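Local coordinates for RNA-directed RNA polymerase (Infectious pancreatic necrosis virus, PDB 3ZED), which acts as an RNA-directed RNA polymerase that copies the viral genome and is probably found both free and covalently linked to it, at residues Arg276-Lys288 with Lys734-Ala746. Residues are numbered along the deposited sequence; the frame is centred on the assembly and turned at random.
Sequences RAATSADPEAGVK and KLRVSTLRDQALA
With chi1 at -162° Glu284 turns its CG away from its own amide nitrogen, and Arg736 bends its long chain at chi3, which brings carboxylate and guanidinium together almost coplanar. Arg736 NH2 donates to the syn lone pair of Glu284 OE2 at 3.2 Å, with OE2 lying in the guanidinium plane (N-H...O 157°), a salt bridge with a single hydrogen bond. Asn776 O takes NH1 of the same arginine, while Glu784 brings a second carboxylate close to Glu284, so the arginine's charge probably eases their repulsion. Next to this ion pair the packing is mostly apolar. Branched Val737 puts CG1 3.6 Å from Glu284 CA, and Leu740 reaches with CD1 to Val287 CG2 at 3.9 Å. Pro283, whose missing N-H costs nothing in the first helical turn, rests CB on Val737 O (3.6 Å). Arg741 lays CG 3.8 Å from Thr279 CA, and its bent chain carries the guanidinium obliquely to the carbonyl oxygens of Ser280 and Ala281. Small Ala278 lets Leu740 come close. The contact thus sets the turn between helices 260-278 and 283-293 against the start of helix 740-752 of the C-terminal family region, segments 283-288 and 740-746 running nearly perpendicular (96°), with helices 724-732 and 781-789 alongside.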
# COMPACT_ATOMS: atom_id res chain seq x y z
N ARG B 276 -7.46 23.56 18.63
CA ARG B 276 -7.80 24.84 19.23
C ARG B 276 -8.94 25.50 18.47
O ARG B 276 -9.90 25.95 19.10
CB ARG B 276 -6.58 25.77 19.27
CG ARG B 276 -5.90 25.81 20.62
CD ARG B 276 -4.43 25.48 20.52
NE ARG B 276 -3.63 26.59 20.00
CZ ARG B 276 -2.51 27.03 20.56
NH1 ARG B 276 -2.05 26.48 21.68
NH2 ARG B 276 -1.84 28.05 20.02
N ALA B 277 -8.84 25.55 17.12
CA ALA B 277 -9.84 26.15 16.23
C ALA B 277 -11.21 25.50 16.37
O ALA B 277 -12.21 26.20 16.37
CB ALA B 277 -9.37 26.05 14.80
N ALA B 278 -11.25 24.16 16.55
CA ALA B 278 -12.49 23.37 16.71
C ALA B 278 -13.22 23.69 18.03
O ALA B 278 -14.43 23.51 18.12
CB ALA B 278 -12.17 21.89 16.62
N THR B 279 -12.49 24.17 19.05
CA THR B 279 -13.09 24.50 20.35
C THR B 279 -13.06 26.04 20.60
O THR B 279 -13.12 26.49 21.74
CB THR B 279 -12.43 23.69 21.48
OG1 THR B 279 -11.03 23.94 21.47
CG2 THR B 279 -12.70 22.19 21.36
N SER B 280 -12.99 26.83 19.51
CA SER B 280 -12.97 28.29 19.53
C SER B 280 -14.41 28.85 19.44
O SER B 280 -15.36 28.08 19.30
CB SER B 280 -12.10 28.84 18.40
OG SER B 280 -12.64 28.61 17.11
N ALA B 281 -14.56 30.19 19.52
CA ALA B 281 -15.86 30.87 19.46
C ALA B 281 -16.53 30.71 18.09
O ALA B 281 -17.76 30.74 18.01
CB ALA B 281 -15.70 32.34 19.80
N ASP B 282 -15.72 30.52 17.03
CA ASP B 282 -16.18 30.29 15.67
C ASP B 282 -15.40 29.09 15.07
O ASP B 282 -14.41 29.30 14.35
CB ASP B 282 -16.03 31.58 14.82
CG ASP B 282 -16.71 31.58 13.45
OD1 ASP B 282 -17.07 30.47 12.96
OD2 ASP B 282 -16.85 32.67 12.86
N PRO B 283 -15.79 27.82 15.38
CA PRO B 283 -15.06 26.66 14.83
C PRO B 283 -15.05 26.61 13.30
O PRO B 283 -14.04 26.16 12.73
CB PRO B 283 -15.78 25.45 15.42
CG PRO B 283 -16.53 25.97 16.61
CD PRO B 283 -16.92 27.37 16.23
N GLU B 284 -16.12 27.08 12.63
CA GLU B 284 -16.15 27.06 11.17
C GLU B 284 -15.04 27.95 10.55
O GLU B 284 -14.26 27.44 9.74
CB GLU B 284 -17.52 27.44 10.61
CG GLU B 284 -17.70 27.00 9.17
CD GLU B 284 -19.12 26.62 8.80
OE1 GLU B 284 -19.53 25.48 9.08
OE2 GLU B 284 -19.81 27.49 8.22
N ALA B 285 -14.96 29.23 10.94
CA ALA B 285 -13.94 30.15 10.43
C ALA B 285 -12.54 29.71 10.85
O ALA B 285 -11.61 29.80 10.05
CB ALA B 285 -14.21 31.57 10.91
N GLY B 286 -12.41 29.24 12.09
CA GLY B 286 -11.16 28.78 12.68
C GLY B 286 -10.59 27.56 12.01
O GLY B 286 -9.41 27.57 11.63
N VAL B 287 -11.40 26.50 11.86
CA VAL B 287 -10.98 25.23 11.24
C VAL B 287 -10.65 25.48 9.76
O VAL B 287 -9.60 25.02 9.30
CB VAL B 287 -12.04 24.10 11.44
CG1 VAL B 287 -11.83 22.92 10.50
CG2 VAL B 287 -12.05 23.63 12.90
N LYS B 288 -11.50 26.25 9.05
CA LYS B 288 -11.30 26.59 7.64
C LYS B 288 -10.00 27.39 7.41
O LYS B 288 -9.31 27.13 6.41
CB LYS B 288 -12.51 27.35 7.08
CG LYS B 288 -13.61 26.41 6.59
CD LYS B 288 -14.73 27.16 5.88
CE LYS B 288 -15.77 26.24 5.28
NZ LYS B 288 -15.48 25.93 3.85
N LYS B 734 -21.68 13.23 9.95
CA LYS B 734 -22.87 13.87 9.41
C LYS B 734 -23.01 15.35 9.79
O LYS B 734 -23.64 16.09 9.05
CB LYS B 734 -24.13 13.12 9.88
CG LYS B 734 -24.23 11.68 9.35
CD LYS B 734 -24.93 10.77 10.35
CE LYS B 734 -25.12 9.38 9.82
NZ LYS B 734 -25.77 8.51 10.84
N LEU B 735 -22.44 15.79 10.92
CA LEU B 735 -22.59 17.18 11.38
C LEU B 735 -21.55 18.14 10.79
O LEU B 735 -20.39 17.77 10.63
CB LEU B 735 -22.52 17.23 12.90
CG LEU B 735 -23.73 16.68 13.66
CD1 LEU B 735 -23.31 16.15 15.03
CD2 LEU B 735 -24.81 17.75 13.83
N ARG B 736 -21.97 19.39 10.50
CA ARG B 736 -21.10 20.43 9.93
C ARG B 736 -20.03 20.91 10.94
O ARG B 736 -20.18 20.72 12.16
CB ARG B 736 -21.91 21.62 9.36
CG ARG B 736 -22.72 22.39 10.39
CD ARG B 736 -23.66 23.40 9.76
NE ARG B 736 -22.96 24.55 9.20
CZ ARG B 736 -23.54 25.48 8.43
NH1 ARG B 736 -24.83 25.39 8.14
NH2 ARG B 736 -22.84 26.50 7.96
N VAL B 737 -18.96 21.55 10.42
CA VAL B 737 -17.77 22.02 11.14
C VAL B 737 -18.09 23.11 12.21
O VAL B 737 -17.39 23.15 13.22
CB VAL B 737 -16.68 22.45 10.11
CG1 VAL B 737 -15.72 23.50 10.63
CG2 VAL B 737 -15.90 21.23 9.62
N SER B 738 -19.17 23.91 12.04
CA SER B 738 -19.56 24.94 13.02
C SER B 738 -19.99 24.33 14.38
O SER B 738 -19.89 25.01 15.39
CB SER B 738 -20.68 25.82 12.46
OG SER B 738 -21.82 25.04 12.17
N THR B 739 -20.41 23.05 14.40
CA THR B 739 -20.86 22.29 15.58
C THR B 739 -19.73 21.53 16.29
O THR B 739 -20.02 20.77 17.22
CB THR B 739 -21.94 21.25 15.16
OG1 THR B 739 -21.34 20.15 14.44
CG2 THR B 739 -23.09 21.85 14.37
N LEU B 740 -18.47 21.70 15.87
CA LEU B 740 -17.35 20.91 16.40
C LEU B 740 -17.10 21.10 17.90
O LEU B 740 -16.74 20.12 18.56
CB LEU B 740 -16.04 21.14 15.63
CG LEU B 740 -15.89 20.37 14.31
CD1 LEU B 740 -14.68 20.86 13.55
CD2 LEU B 740 -15.83 18.85 14.53
N ARG B 741 -17.31 22.31 18.43
CA ARG B 741 -17.12 22.61 19.85
C ARG B 741 -18.16 21.85 20.70
O ARG B 741 -17.81 21.30 21.74
CB ARG B 741 -17.20 24.12 20.08
CG ARG B 741 -16.74 24.58 21.46
CD ARG B 741 -17.78 25.45 22.10
NE ARG B 741 -17.66 26.85 21.70
CZ ARG B 741 -18.58 27.52 21.00
NH1 ARG B 741 -19.69 26.91 20.60
NH2 ARG B 741 -18.40 28.80 20.72
N ASP B 742 -19.42 21.80 20.22
CA ASP B 742 -20.51 21.07 20.88
C ASP B 742 -20.21 19.58 20.88
O ASP B 742 -20.39 18.93 21.92
CB ASP B 742 -21.86 21.36 20.19
CG ASP B 742 -22.54 22.63 20.67
OD1 ASP B 742 -22.82 22.74 21.89
OD2 ASP B 742 -22.84 23.49 19.82
N GLN B 743 -19.68 19.06 19.75
CA GLN B 743 -19.25 17.66 19.58
C GLN B 743 -18.11 17.31 20.52
O GLN B 743 -18.10 16.21 21.07
CB GLN B 743 -18.81 17.38 18.14
CG GLN B 743 -19.92 17.53 17.10
CD GLN B 743 -19.40 17.19 15.73
OE1 GLN B 743 -18.91 16.09 15.49
NE2 GLN B 743 -19.47 18.13 14.80
N ALA B 744 -17.16 18.26 20.71
CA ALA B 744 -16.00 18.09 21.61
C ALA B 744 -16.51 17.96 23.04
O ALA B 744 -16.07 17.05 23.76
CB ALA B 744 -15.04 19.27 21.48
N LEU B 745 -17.51 18.78 23.43
CA LEU B 745 -18.14 18.72 24.75
C LEU B 745 -18.86 17.38 24.94
O LEU B 745 -18.86 16.85 26.05
CB LEU B 745 -19.13 19.89 24.96
CG LEU B 745 -18.53 21.27 25.28
CD1 LEU B 745 -19.65 22.31 25.48
CD2 LEU B 745 -17.71 21.24 26.57
N ALA B 746 -19.41 16.81 23.86
CA ALA B 746 -20.11 15.53 23.92
C ALA B 746 -19.15 14.33 24.14
O ALA B 746 -19.50 13.40 24.87
CB ALA B 746 -20.91 15.32 22.64